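Local coordinates for CBS domain containing membrane protein (Sphaerobacter thermophilus, PDB 4ESY) that is of unknown detailed function but carries, in this C-terminal part of a longer membrane protein, two CBS domains that probably form a regulatory module, at residues 63-68 / 108-113; 77-82 / 97-102; 136-141 / 148-153. All blocks are in the same frame, centred on the assembly; numbering follows the deposited sequence. Where two conformers were deposited one is given.

Contact 1 (63-68 / 108-113)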
ATOM      1  N   GLY B  63      16.005  -7.663   9.898  1.00 23.13           N
ATOM      2  CA  GLY B  63      15.100  -8.124   8.869  1.00 22.94           C
ATOM      3  C   GLY B  63      13.943  -7.160   8.719  1.00 20.71           C
ATOM      4  O   GLY B  63      13.913  -6.112   9.373  1.00 23.01           O
ATOM      5  N   ILE B  64      13.047  -7.514   7.813  1.00 21.26           N
ATOM      6  CA  ILE B  64      11.809  -6.793   7.535  1.00 22.90           C
ATOM      7  C   ILE B  64      10.671  -7.805   7.549  1.00 20.10           C
ATOM      8  O   ILE B  64      10.837  -8.932   7.088  1.00 19.16           O
ATOM      9  CB  ILE B  64      11.827  -6.239   6.145  1.00 30.01           C
ATOM     10  CG1 ILE B  64      13.096  -5.434   5.949  1.00 34.02           C
ATOM     11  CG2 ILE B  64      10.571  -5.366   5.899  1.00 33.03           C
ATOM     12  CD1 ILE B  64      13.100  -4.185   6.785  1.00 34.26           C
ATOM     13  N   ILE B  65       9.516  -7.417   8.064  1.00 19.18           N
ATOM     14  CA  ILE B  65       8.390  -8.351   8.044  1.00 20.34           C
ATOM     15  C   ILE B  65       7.156  -7.570   7.598  1.00 20.05           C
ATOM     16  O   ILE B  65       7.001  -6.389   7.954  1.00 17.03           O
ATOM     17  CB  ILE B  65       8.206  -9.001   9.459  1.00 25.60           C
ATOM     18  CG1 ILE B  65       7.167 -10.145   9.471  1.00 28.58           C
ATOM     19  CG2 ILE B  65       7.862  -7.949  10.506  1.00 20.17           C
ATOM     20  CD1 ILE B  65       7.098 -10.890  10.887  1.00 23.40           C
ATOM     21  N   THR B  66       6.319  -8.223   6.792  1.00 18.55           N
ATOM     22  CA  THR B  66       5.086  -7.637   6.279  1.00 21.18           C
ATOM     23  C   THR B  66       3.931  -8.607   6.493  1.00 20.98           C
ATOM     24  O   THR B  66       4.143  -9.796   6.857  1.00 22.44           O
ATOM     25  CB  THR B  66       5.134  -7.471   4.760  1.00 26.41           C
ATOM     26  OG1 THR B  66       5.230  -8.781   4.174  1.00 28.23           O
ATOM     27  CG2 THR B  66       6.315  -6.604   4.328  1.00 26.57           C
ATOM     28  N   GLU B  67       2.719  -8.123   6.251  1.00 20.38           N
ATOM     29  CA  GLU B  67       1.542  -8.978   6.418  1.00 23.18           C
ATOM     30  C   GLU B  67       1.645 -10.235   5.565  1.00 23.13           C
ATOM     31  O   GLU B  67       1.290 -11.311   6.036  1.00 23.38           O
ATOM     32  CB  GLU B  67       0.267  -8.221   6.087  1.00 25.30           C
ATOM     33  CG  GLU B  67       0.064  -6.960   6.943  1.00 25.20           C
ATOM     34  CD  GLU B  67      -0.947  -5.979   6.313  1.00 30.73           C
ATOM     35  OE1 GLU B  67      -1.106  -5.972   5.072  1.00 34.07           O
ATOM     36  OE2 GLU B  67      -1.586  -5.208   7.068  1.00 32.78           O
ATOM     37  N   SER B  68       2.170 -10.099   4.340  1.00 21.38           N
ATOM     38  CA  SER B  68       2.192 -11.206   3.408  1.00 25.03           C
ATOM     39  C   SER B  68       3.153 -12.286   3.886  1.00 23.55           C
ATOM     40  O   SER B  68       2.977 -13.462   3.561  1.00 22.44           O
ATOM     41  CB  SER B  68       2.581 -10.731   1.990  1.00 29.93           C
ATOM     42  OG  SER B  68       3.830 -10.061   2.024  1.00 31.18           O
ATOM     43  N   SER B 108      11.277 -13.983  13.289  0.51 25.43           N
ATOM     44  CA  SER B 108      12.520 -14.421  12.631  0.51 28.08           C
ATOM     45  C   SER B 108      12.283 -15.580  11.656  0.51 28.94           C
ATOM     46  O   SER B 108      13.028 -15.766  10.700  0.51 29.61           O
ATOM     47  CB  SER B 108      13.567 -14.817  13.671  0.51 30.19           C
ATOM     48  OG  SER B 108      13.073 -15.839  14.514  0.51 31.10           O
ATOM     49  N   ALA B 109      11.224 -16.339  11.888  1.00 28.64           N
ATOM     50  CA  ALA B 109      10.935 -17.480  11.053  1.00 30.09           C
ATOM     51  C   ALA B 109      10.297 -17.086   9.733  1.00 30.20           C
ATOM     52  O   ALA B 109      10.402 -17.839   8.762  1.00 31.87           O
ATOM     53  CB  ALA B 109      10.084 -18.474  11.806  1.00 30.07           C
ATOM     54  N   VAL B 110       9.655 -15.913   9.667  1.00 26.75           N
ATOM     55  CA  VAL B 110       9.123 -15.471   8.388  1.00 21.04           C
ATOM     56  C   VAL B 110       9.731 -14.181   7.792  1.00 23.61           C
ATOM     57  O   VAL B 110       9.431 -13.845   6.660  1.00 27.10           O
ATOM     58  CB  VAL B 110       7.556 -15.342   8.428  1.00 24.03           C
ATOM     59  CG1 VAL B 110       6.893 -16.704   8.829  1.00 23.17           C
ATOM     60  CG2 VAL B 110       7.126 -14.223   9.364  1.00 22.42           C
HETATM   61  N   MSE B 111      10.544 -13.438   8.539  1.00 25.75           N
HETATM   62  CA  MSE B 111      11.027 -12.161   8.016  1.00 24.36           C
HETATM   63  C   MSE B 111      11.929 -12.317   6.774  1.00 27.09           C
HETATM   64  O   MSE B 111      12.481 -13.399   6.476  1.00 27.60           O
HETATM   65  CB  MSE B 111      11.757 -11.376   9.103  1.00 23.93           C
HETATM   66  CG  MSE B 111      13.055 -12.066   9.426  1.00 27.93           C
HETATM   67 SE   MSE B 111      14.017 -11.265  10.885  0.92 25.76          SE
HETATM   68  CE  MSE B 111      15.725 -12.183  10.579  1.00 41.15           C
ATOM     69  N   THR B 112      12.082 -11.238   6.026  1.00 26.57           N
ATOM     70  CA  THR B 112      13.040 -11.271   4.925  1.00 30.95           C
ATOM     71  C   THR B 112      14.259 -10.388   5.221  1.00 33.19           C
ATOM     72  O   THR B 112      14.213  -9.498   6.079  1.00 26.06           O
ATOM     73  CB  THR B 112      12.396 -10.856   3.587  1.00 34.96           C
ATOM     74  OG1 THR B 112      11.841  -9.551   3.719  1.00 38.11           O
ATOM     75  CG2 THR B 112      11.274 -11.808   3.193  1.00 37.21           C
ATOM     76  N   GLN B 113      15.332 -10.659   4.493  0.66 37.30           N
ATOM     77  CA  GLN B 113      16.525  -9.844   4.501  0.66 39.19           C
ATOM     78  C   GLN B 113      16.372  -8.732   3.488  0.66 41.69           C
ATOM     79  O   GLN B 113      15.913  -8.959   2.367  0.66 42.85           O
ATOM     80  CB  GLN B 113      17.723 -10.721   4.147  0.66 41.46           C
ATOM     81  CG  GLN B 113      18.011 -11.665   5.254  0.66 40.95           C
ATOM     82  CD  GLN B 113      18.012 -10.921   6.567  0.66 37.71           C
ATOM     83  OE1 GLN B 113      18.819 -10.012   6.769  0.66 40.38           O
ATOM     84  NE2 GLN B 113      17.100 -11.278   7.456  0.66 32.70           N
TER
HETATM   85  O   HOH W   1       9.538  -8.836   4.188  1.00 28.38           O

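Contact 2 (77-82 / 97-102)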
ATOM      1  N   PHE B  77      -2.761 -13.504   7.333  1.00 22.00           N
ATOM      2  CA  PHE B  77      -2.794 -12.377   8.281  1.00 21.48           C
ATOM      3  C   PHE B  77      -4.239 -11.946   8.616  1.00 21.72           C
ATOM      4  O   PHE B  77      -4.527 -11.473   9.722  1.00 20.59           O
ATOM      5  CB  PHE B  77      -1.973 -11.211   7.741  1.00 22.01           C
ATOM      6  CG  PHE B  77      -1.945 -10.009   8.658  1.00 23.81           C
ATOM      7  CD1 PHE B  77      -0.902  -9.836   9.572  1.00 23.91           C
ATOM      8  CD2 PHE B  77      -2.950  -9.076   8.618  1.00 21.35           C
ATOM      9  CE1 PHE B  77      -0.872  -8.713  10.424  1.00 25.73           C
ATOM     10  CE2 PHE B  77      -2.929  -7.944   9.483  1.00 24.71           C
ATOM     11  CZ  PHE B  77      -1.887  -7.783  10.380  1.00 25.72           C
ATOM     12  N   TRP B  78      -5.164 -12.168   7.689  1.00 22.02           N
ATOM     13  CA  TRP B  78      -6.540 -11.678   7.888  1.00 24.31           C
ATOM     14  C   TRP B  78      -7.213 -12.301   9.105  1.00 22.97           C
ATOM     15  O   TRP B  78      -8.143 -11.725   9.656  1.00 23.08           O
ATOM     16  CB  TRP B  78      -7.418 -11.930   6.636  1.00 27.91           C
ATOM     17  CG  TRP B  78      -8.405 -10.823   6.419  1.00 31.48           C
ATOM     18  CD1 TRP B  78      -8.162  -9.480   6.540  1.00 34.12           C
ATOM     19  CD2 TRP B  78      -9.807 -10.957   6.126  1.00 33.86           C
ATOM     20  NE1 TRP B  78      -9.323  -8.771   6.291  1.00 39.24           N
ATOM     21  CE2 TRP B  78     -10.343  -9.655   6.035  1.00 38.74           C
ATOM     22  CE3 TRP B  78     -10.654 -12.052   5.910  1.00 35.84           C
ATOM     23  CZ2 TRP B  78     -11.703  -9.411   5.755  1.00 42.50           C
ATOM     24  CZ3 TRP B  78     -12.000 -11.817   5.617  1.00 38.81           C
ATOM     25  CH2 TRP B  78     -12.508 -10.504   5.534  1.00 42.46           C
ATOM     26  N   ILE B  79      -6.734 -13.473   9.519  1.00 22.88           N
ATOM     27  CA  ILE B  79      -7.272 -14.118  10.698  1.00 26.59           C
ATOM     28  C   ILE B  79      -7.234 -13.207  11.940  1.00 25.66           C
ATOM     29  O   ILE B  79      -8.117 -13.281  12.812  1.00 26.83           O
ATOM     30  CB  ILE B  79      -6.572 -15.453  10.974  1.00 29.91           C
ATOM     31  CG1 ILE B  79      -7.431 -16.262  11.894  1.00 35.35           C
ATOM     32  CG2 ILE B  79      -5.146 -15.271  11.588  1.00 23.99           C
ATOM     33  CD1 ILE B  79      -6.981 -17.659  11.983  1.00 39.80           C
ATOM     34  N   TYR B  80      -6.243 -12.322  11.997  1.00 21.02           N
ATOM     35  CA  TYR B  80      -6.127 -11.384  13.130  1.00 21.86           C
ATOM     36  C   TYR B  80      -7.063 -10.175  13.000  1.00 25.26           C
ATOM     37  O   TYR B  80      -7.317  -9.471  13.980  1.00 27.63           O
ATOM     38  CB  TYR B  80      -4.653 -10.932  13.339  1.00 21.85           C
ATOM     39  CG  TYR B  80      -3.750 -12.102  13.691  1.00 23.33           C
ATOM     40  CD1 TYR B  80      -3.753 -12.640  14.980  1.00 25.57           C
ATOM     41  CD2 TYR B  80      -2.897 -12.666  12.746  1.00 21.97           C
ATOM     42  CE1 TYR B  80      -2.961 -13.719  15.300  1.00 25.08           C
ATOM     43  CE2 TYR B  80      -2.095 -13.754  13.064  1.00 22.95           C
ATOM     44  CZ  TYR B  80      -2.125 -14.263  14.333  1.00 25.96           C
ATOM     45  OH  TYR B  80      -1.344 -15.342  14.650  1.00 29.82           O
ATOM     46  N   GLU B  81      -7.589  -9.925  11.802  1.00 27.42           N
ATOM     47  CA  GLU B  81      -8.539  -8.815  11.617  1.00 32.73           C
ATOM     48  C   GLU B  81      -9.996  -9.244  11.593  1.00 34.82           C
ATOM     49  O   GLU B  81     -10.875  -8.490  11.998  1.00 38.59           O
ATOM     50  CB  GLU B  81      -8.280  -8.081  10.295  1.00 36.54           C
ATOM     51  CG  GLU B  81      -6.904  -7.484  10.156  1.00 40.01           C
ATOM     52  CD  GLU B  81      -6.767  -6.587   8.913  1.00 44.04           C
ATOM     53  OE1 GLU B  81      -6.171  -7.034   7.926  1.00 46.30           O
ATOM     54  OE2 GLU B  81      -7.234  -5.434   8.916  1.00 46.70           O
ATOM     55  N   ALA B  82     -10.264 -10.437  11.073  1.00 32.94           N
ATOM     56  CA  ALA B  82     -11.635 -10.813  10.771  1.00 35.19           C
ATOM     57  C   ALA B  82     -11.840 -12.289  10.967  1.00 33.15           C
ATOM     58  O   ALA B  82     -12.287 -12.946  10.045  1.00 30.57           O
ATOM     59  CB  ALA B  82     -11.960 -10.438   9.308  1.00 35.30           C
ATOM     60  N   HIS B  97      -6.422 -23.773  15.248  1.00 35.28           N
ATOM     61  CA  HIS B  97      -5.103 -24.290  14.906  1.00 36.11           C
ATOM     62  C   HIS B  97      -4.192 -23.214  14.272  1.00 32.82           C
ATOM     63  O   HIS B  97      -2.965 -23.157  14.515  1.00 31.04           O
ATOM     64  CB  HIS B  97      -5.246 -25.495  13.983  1.00 41.00           C
ATOM     65  CG  HIS B  97      -3.935 -26.056  13.543  1.00 46.06           C
ATOM     66  ND1 HIS B  97      -3.045 -26.631  14.424  1.00 49.51           N
ATOM     67  CD2 HIS B  97      -3.337 -26.077  12.327  1.00 47.65           C
ATOM     68  CE1 HIS B  97      -1.963 -27.006  13.763  1.00 51.80           C
ATOM     69  NE2 HIS B  97      -2.113 -26.677  12.491  1.00 50.37           N
ATOM     70  N   LEU B  98      -4.797 -22.361  13.452  1.00 29.82           N
ATOM     71  CA  LEU B  98      -4.082 -21.214  12.918  1.00 28.30           C
ATOM     72  C   LEU B  98      -3.589 -20.293  14.032  1.00 27.00           C
ATOM     73  O   LEU B  98      -2.428 -19.890  14.042  1.00 26.74           O
ATOM     74  CB  LEU B  98      -4.969 -20.452  11.926  1.00 27.74           C
ATOM     75  CG  LEU B  98      -5.294 -21.247  10.663  1.00 28.59           C
ATOM     76  CD1 LEU B  98      -6.174 -20.406   9.724  1.00 26.53           C
ATOM     77  CD2 LEU B  98      -3.997 -21.702   9.972  1.00 28.66           C
ATOM     78  N   PHE B  99      -4.467 -19.943  14.957  1.00 27.77           N
ATOM     79  CA  PHE B  99      -4.053 -19.149  16.117  1.00 29.30           C
ATOM     80  C   PHE B  99      -2.931 -19.807  16.933  1.00 30.58           C
ATOM     81  O   PHE B  99      -2.000 -19.114  17.379  1.00 29.33           O
ATOM     82  CB  PHE B  99      -5.233 -18.808  17.027  1.00 30.94           C
ATOM     83  CG  PHE B  99      -6.130 -17.737  16.479  1.00 31.97           C
ATOM     84  CD1 PHE B  99      -5.602 -16.539  16.010  1.00 31.26           C
ATOM     85  CD2 PHE B  99      -7.512 -17.940  16.405  1.00 33.47           C
ATOM     86  CE1 PHE B  99      -6.446 -15.534  15.494  1.00 31.47           C
ATOM     87  CE2 PHE B  99      -8.367 -16.949  15.892  1.00 32.93           C
ATOM     88  CZ  PHE B  99      -7.837 -15.745  15.438  1.00 31.61           C
ATOM     89  N   GLU B 100      -3.039 -21.120  17.132  0.60 33.37           N
ATOM     90  CA  GLU B 100      -2.032 -21.888  17.865  0.60 35.79           C
ATOM     91  C   GLU B 100      -0.663 -21.728  17.176  0.60 33.17           C
ATOM     92  O   GLU B 100       0.354 -21.453  17.811  0.60 32.45           O
ATOM     93  CB  GLU B 100      -2.434 -23.378  17.927  0.60 38.72           C
ATOM     94  CG  GLU B 100      -3.709 -23.677  18.715  0.60 41.38           C
ATOM     95  CD  GLU B 100      -4.261 -25.117  18.509  0.60 53.07           C
ATOM     96  OE1 GLU B 100      -5.370 -25.419  19.016  0.60 53.58           O
ATOM     97  OE2 GLU B 100      -3.599 -25.947  17.842  0.60 53.21           O
ATOM     98  N   THR B 101      -0.655 -21.893  15.863  1.00 32.14           N
ATOM     99  CA  THR B 101       0.551 -21.756  15.071  1.00 31.73           C
ATOM    100  C   THR B 101       1.141 -20.347  15.197  1.00 29.20           C
ATOM    101  O   THR B 101       2.353 -20.194  15.297  1.00 31.21           O
ATOM    102  CB  THR B 101       0.274 -22.095  13.593  1.00 34.40           C
ATOM    103  OG1 THR B 101      -0.078 -23.488  13.496  1.00 38.89           O
ATOM    104  CG2 THR B 101       1.536 -21.853  12.740  1.00 33.04           C
ATOM    105  N   GLY B 102       0.285 -19.326  15.229  1.00 25.12           N
ATOM    106  CA  GLY B 102       0.758 -17.959  15.302  1.00 24.91           C
ATOM    107  C   GLY B 102       1.419 -17.656  16.637  1.00 27.05           C
ATOM    108  O   GLY B 102       2.284 -16.811  16.698  1.00 25.56           O
TER
HETATM  109  O   HOH W   2      -2.066 -16.514  17.165  1.00 26.95           O

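Contact 3 (136-141 / 148-153)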
ATOM      1  N   ILE B 136      12.548  -3.340  -6.211  1.00 54.62           N
ATOM      2  CA  ILE B 136      11.970  -3.701  -4.925  1.00 52.45           C
ATOM      3  C   ILE B 136      10.903  -2.712  -4.525  1.00 48.49           C
ATOM      4  O   ILE B 136      10.742  -1.688  -5.169  1.00 48.42           O
ATOM      5  CB  ILE B 136      13.041  -3.801  -3.827  1.00 51.61           C
ATOM      6  CG1 ILE B 136      13.834  -2.502  -3.728  1.00 48.38           C
ATOM      7  CG2 ILE B 136      13.975  -4.963  -4.127  1.00 55.90           C
ATOM      8  CD1 ILE B 136      15.075  -2.635  -2.886  1.00 49.38           C
ATOM      9  N   HIS B 137      10.166  -3.022  -3.464  1.00 45.72           N
ATOM     10  CA  HIS B 137       9.044  -2.184  -3.047  1.00 41.58           C
ATOM     11  C   HIS B 137       9.231  -1.473  -1.707  1.00 38.30           C
ATOM     12  O   HIS B 137       8.408  -0.609  -1.336  1.00 36.79           O
ATOM     13  CB  HIS B 137       7.759  -2.997  -3.001  1.00 47.57           C
ATOM     14  CG  HIS B 137       7.362  -3.564  -4.330  1.00 54.38           C
ATOM     15  ND1 HIS B 137       6.755  -2.805  -5.312  1.00 54.85           N
ATOM     16  CD2 HIS B 137       7.505  -4.808  -4.846  1.00 58.13           C
ATOM     17  CE1 HIS B 137       6.533  -3.563  -6.372  1.00 59.52           C
ATOM     18  NE2 HIS B 137       6.976  -4.783  -6.113  1.00 62.20           N
ATOM     19  N   ARG B 138      10.299  -1.820  -0.991  1.00 35.39           N
ATOM     20  CA  ARG B 138      10.505  -1.294   0.357  1.00 35.83           C
ATOM     21  C   ARG B 138      11.982  -1.208   0.639  1.00 33.16           C
ATOM     22  O   ARG B 138      12.694  -2.154   0.353  1.00 33.51           O
ATOM     23  CB  ARG B 138       9.957  -2.280   1.383  1.00 43.84           C
ATOM     24  CG  ARG B 138       8.559  -2.010   1.840  1.00 50.47           C
ATOM     25  CD  ARG B 138       8.084  -3.165   2.711  1.00 58.05           C
ATOM     26  NE  ARG B 138       7.746  -4.336   1.925  1.00 66.07           N
ATOM     27  CZ  ARG B 138       6.524  -4.590   1.462  1.00 70.14           C
ATOM     28  NH1 ARG B 138       5.531  -3.743   1.710  1.00 69.59           N
ATOM     29  NH2 ARG B 138       6.297  -5.692   0.758  1.00 73.55           N
ATOM     30  N   ILE B 139      12.428  -0.121   1.264  1.00 29.00           N
ATOM     31  CA  ILE B 139      13.824  -0.007   1.673  1.00 28.18           C
ATOM     32  C   ILE B 139      13.898   0.580   3.064  1.00 22.92           C
ATOM     33  O   ILE B 139      13.407   1.698   3.272  1.00 23.10           O
ATOM     34  CB  ILE B 139      14.604   0.925   0.724  1.00 29.53           C
ATOM     35  CG1 ILE B 139      14.715   0.272  -0.667  1.00 34.20           C
ATOM     36  CG2 ILE B 139      16.018   1.244   1.302  1.00 28.63           C
ATOM     37  CD1 ILE B 139      15.255   1.199  -1.776  1.00 34.08           C
ATOM     38  N   PRO B 140      14.556  -0.129   3.992  1.00 22.61           N
ATOM     39  CA  PRO B 140      14.768   0.335   5.362  1.00 24.56           C
ATOM     40  C   PRO B 140      15.777   1.507   5.438  1.00 26.18           C
ATOM     41  O   PRO B 140      16.740   1.565   4.681  1.00 27.95           O
ATOM     42  CB  PRO B 140      15.278  -0.928   6.104  1.00 26.19           C
ATOM     43  CG  PRO B 140      15.902  -1.765   5.051  1.00 29.64           C
ATOM     44  CD  PRO B 140      15.135  -1.469   3.763  1.00 27.58           C
ATOM     45  N   VAL B 141      15.499   2.465   6.312  1.00 25.49           N
ATOM     46  CA  VAL B 141      16.398   3.592   6.541  1.00 23.79           C
ATOM     47  C   VAL B 141      17.024   3.364   7.905  1.00 26.08           C
ATOM     48  O   VAL B 141      16.336   3.085   8.882  1.00 26.21           O
ATOM     49  CB  VAL B 141      15.666   4.949   6.466  1.00 22.69           C
ATOM     50  CG1 VAL B 141      16.660   6.104   6.529  1.00 23.92           C
ATOM     51  CG2 VAL B 141      14.854   5.039   5.168  1.00 22.41           C
ATOM     52  N   VAL B 148      15.186   3.768  11.327  1.00 22.59           N
ATOM     53  CA  VAL B 148      14.468   4.991  11.629  1.00 22.56           C
ATOM     54  C   VAL B 148      13.288   5.092  10.697  1.00 23.10           C
ATOM     55  O   VAL B 148      12.494   6.002  10.799  1.00 25.08           O
ATOM     56  CB  VAL B 148      15.365   6.243  11.428  1.00 36.19           C
ATOM     57  CG1 VAL B 148      16.469   6.297  12.479  1.00 37.15           C
ATOM     58  CG2 VAL B 148      15.957   6.240  10.039  1.00 34.70           C
ATOM     59  N   GLY B 149      13.162   4.151   9.777  1.00 24.52           N
ATOM     60  CA  GLY B 149      12.001   4.157   8.911  1.00 25.30           C
ATOM     61  C   GLY B 149      12.053   3.075   7.860  1.00 26.19           C
ATOM     62  O   GLY B 149      13.059   2.381   7.738  1.00 25.45           O
ATOM     63  N   ILE B 150      10.957   2.936   7.110  1.00 26.39           N
ATOM     64  CA  ILE B 150      10.923   2.117   5.901  1.00 26.35           C
ATOM     65  C   ILE B 150      10.292   2.972   4.817  1.00 24.31           C
ATOM     66  O   ILE B 150       9.237   3.554   5.025  1.00 26.32           O
ATOM     67  CB  ILE B 150      10.108   0.817   6.049  1.00 28.74           C
ATOM     68  CG1 ILE B 150      10.838  -0.212   6.902  1.00 29.28           C
ATOM     69  CG2 ILE B 150       9.890   0.166   4.660  1.00 31.80           C
ATOM     70  CD1 ILE B 150       9.974  -1.452   7.252  1.00 37.91           C
ATOM     71  N   VAL B 151      10.968   3.097   3.687  1.00 20.16           N
ATOM     72  CA  VAL B 151      10.439   3.904   2.599  1.00 22.13           C
ATOM     73  C   VAL B 151       9.851   2.926   1.580  1.00 24.41           C
ATOM     74  O   VAL B 151      10.492   1.935   1.207  1.00 23.14           O
ATOM     75  CB  VAL B 151      11.538   4.765   1.959  1.00 24.74           C
ATOM     76  CG1 VAL B 151      11.067   5.355   0.593  1.00 25.64           C
ATOM     77  CG2 VAL B 151      11.969   5.860   2.929  1.00 23.05           C
ATOM     78  N   THR B 152       8.601   3.149   1.201  1.00 25.33           N
ATOM     79  CA  THR B 152       7.958   2.265   0.234  1.00 25.63           C
ATOM     80  C   THR B 152       7.838   2.935  -1.138  1.00 23.95           C
ATOM     81  O   THR B 152       7.991   4.145  -1.278  1.00 22.53           O
ATOM     82  CB  THR B 152       6.543   1.897   0.682  1.00 27.22           C
ATOM     83  OG1 THR B 152       5.768   3.101   0.747  1.00 25.58           O
ATOM     84  CG2 THR B 152       6.586   1.261   2.074  1.00 30.04           C
ATOM     85  N   ARG B 153       7.503   2.131  -2.134  1.00 26.58           N
ATOM     86  CA  ARG B 153       7.243   2.633  -3.472  1.00 29.33           C
ATOM     87  C   ARG B 153       6.066   3.624  -3.413  1.00 25.83           C
ATOM     88  O   ARG B 153       6.137   4.674  -4.012  1.00 23.33           O
ATOM     89  CB  ARG B 153       6.995   1.464  -4.431  1.00 33.60           C
ATOM     90  CG  ARG B 153       6.914   1.827  -5.890  1.00 37.47           C
ATOM     91  CD  ARG B 153       6.807   0.567  -6.758  1.00 44.06           C
ATOM     92  NE  ARG B 153       8.072  -0.178  -6.813  1.00 48.00           N
ATOM     93  CZ  ARG B 153       8.948  -0.099  -7.820  1.00 50.92           C
ATOM     94  NH1 ARG B 153       8.693   0.686  -8.868  1.00 52.04           N
ATOM     95  NH2 ARG B 153      10.071  -0.817  -7.796  1.00 51.53           N
TER

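Contact 1 (63-68 / 108-113)
Ile64 and Thr112 form a single antiparallel bridge, a hydrogen-bonded pair, by which the end of strand 61-64 in the first CBS domain meets residues 108-113 of the second. Ile64 N donates to Thr112 O at 2.9 Å, and Thr112 N returns a bond of 2.8 Å to Ile64 O. Beyond the bridge, the side chain of Ile65 reaches across to Val110. Its CB lies 4.3 Å from the CB of Met111, a selenomethionine. CG1, anti to the backbone N (chi1 -172°), carries the chain on to CG2 of Val110, and the extended second torsion sets CD1 against the same methyl at 3.7 Å, where the two side chains meet at a slant. Leu37 and Val40 of helix 37-46 also pack on Ile65. Met111, extended beyond CG, brings SE to 3.9 Å from Gly63 CA, a close approach that the lack of a side chain on the glycine permits. In one of its two conformers, Gln113 bonds through NE2 to Val62 O. Ile64 O also accepts from a water, 3.2 Å away, which in turn sits beside Thr112 OG1.

Contact 2 (77-82 / 97-102)
The backbones of Ile79 and Phe99 approach no closer than 8.1 Å between their CA atoms, residues 77-81 turning with helical torsions but without a regular bond pattern while 97-102 is the last part of helix 92-102, and side chains bridge the distance. Ile79 is central to the contact. With CG1 anti to the backbone N (chi1 -162°) and the chain extended beyond it, CD1 meets both Leu98 and the Phe99 ring. It presses on Leu98 CB at 3.4 Å, tighter than ordinary van der Waals contact, and also touches Leu98 CD1. The same methyl stands over the Phe99 face in a CH-pi contact, 4.1 Å from the ring centroid and only 12° off the normal. Further back, Ile79 CG1 meets the rim of the ring, 3.6 Å from Phe99 CZ. The Phe99 ring in turn directs an edge at Tyr80: the two form an offset edge-to-face (T-shaped) aromatic pair, with centroids 5.7 Å apart and planes at 65°. This small apolar core belongs to the helical connection between strand 61-64 and helix 107-110, and Ala41 of helix 37-46 packs against Tyr80. An alanine in place of Phe99 would probably open a gap beside Ile79 CD1, and the Tyr80 ring, deprived of its aromatic mate, would be freer to turn. The phenol also reaches the helix backbone, its OH lying 3.4 Å from Gly102 CA, just where a side chain on this glycine would stand. A water in the plane of the Tyr80 ring lies 2.9 Å from Tyr80 OH and donates to Phe99 O at 2.6 Å.

Contact 3 (136-141 / 148-153)
Val141 O is gripped by two successive amides across the strands: Val148 N donates to it at 2.8 Å, while Gly149 N adds a weak, longer bond of 3.5 Å. Val148 CG2 packs against CG1 of Val141, whose other methyl, CG2, meets CG2 of Val151 at 3.7 Å. From here the pairing is regular: Ile139 N donates to Val151 O and Val151 N to Ile139 O, both at 2.8 Å. Ile139 and Val151 point from this face onto helix 124-134. On the opposite face, which Pro140 shares, the aliphatic part of Arg138 lies across two methyls, CG being 3.8 Å from Ile150 CG2 and equally near Thr152 CG2, and NH1 goes on to the S-hydroxycysteine at position 51. Past the last strand pair, Arg153 takes over: CG anti to the backbone N and a bend at chi3 (-72°) bring NH2 to Ile136 O at 2.8 Å, tilted from the carbonyl plane, while its backbone N bonds to His137 O. Thr152 N-caps the helix that follows. Val148 and Gly149, both opposite Val141, make a classic beta bulge in the antiparallel hairpin of the second CBS domain.

From the N terminus, the chain passes helix 37-46 and runs through strand 61-64 into the first half of contact 1, whose loop stays open until residues 108-113. Within that loop contact 2 closes a smaller one, bringing the end of helix 92-102 back against residues 77-82; the two contacts touch where Glu67 O meets Phe77 CB. Contact 3 follows in series, a tight hairpin built from residues 136-141 and 148-153. It abuts contact 1 through Ile64, which packs on Pro140 and Ile150, and through Thr66, which meets Arg138, thus joining the two CBS domains. Contacts 2 and 3 do not touch, their nearest atoms being about 12 Å apart.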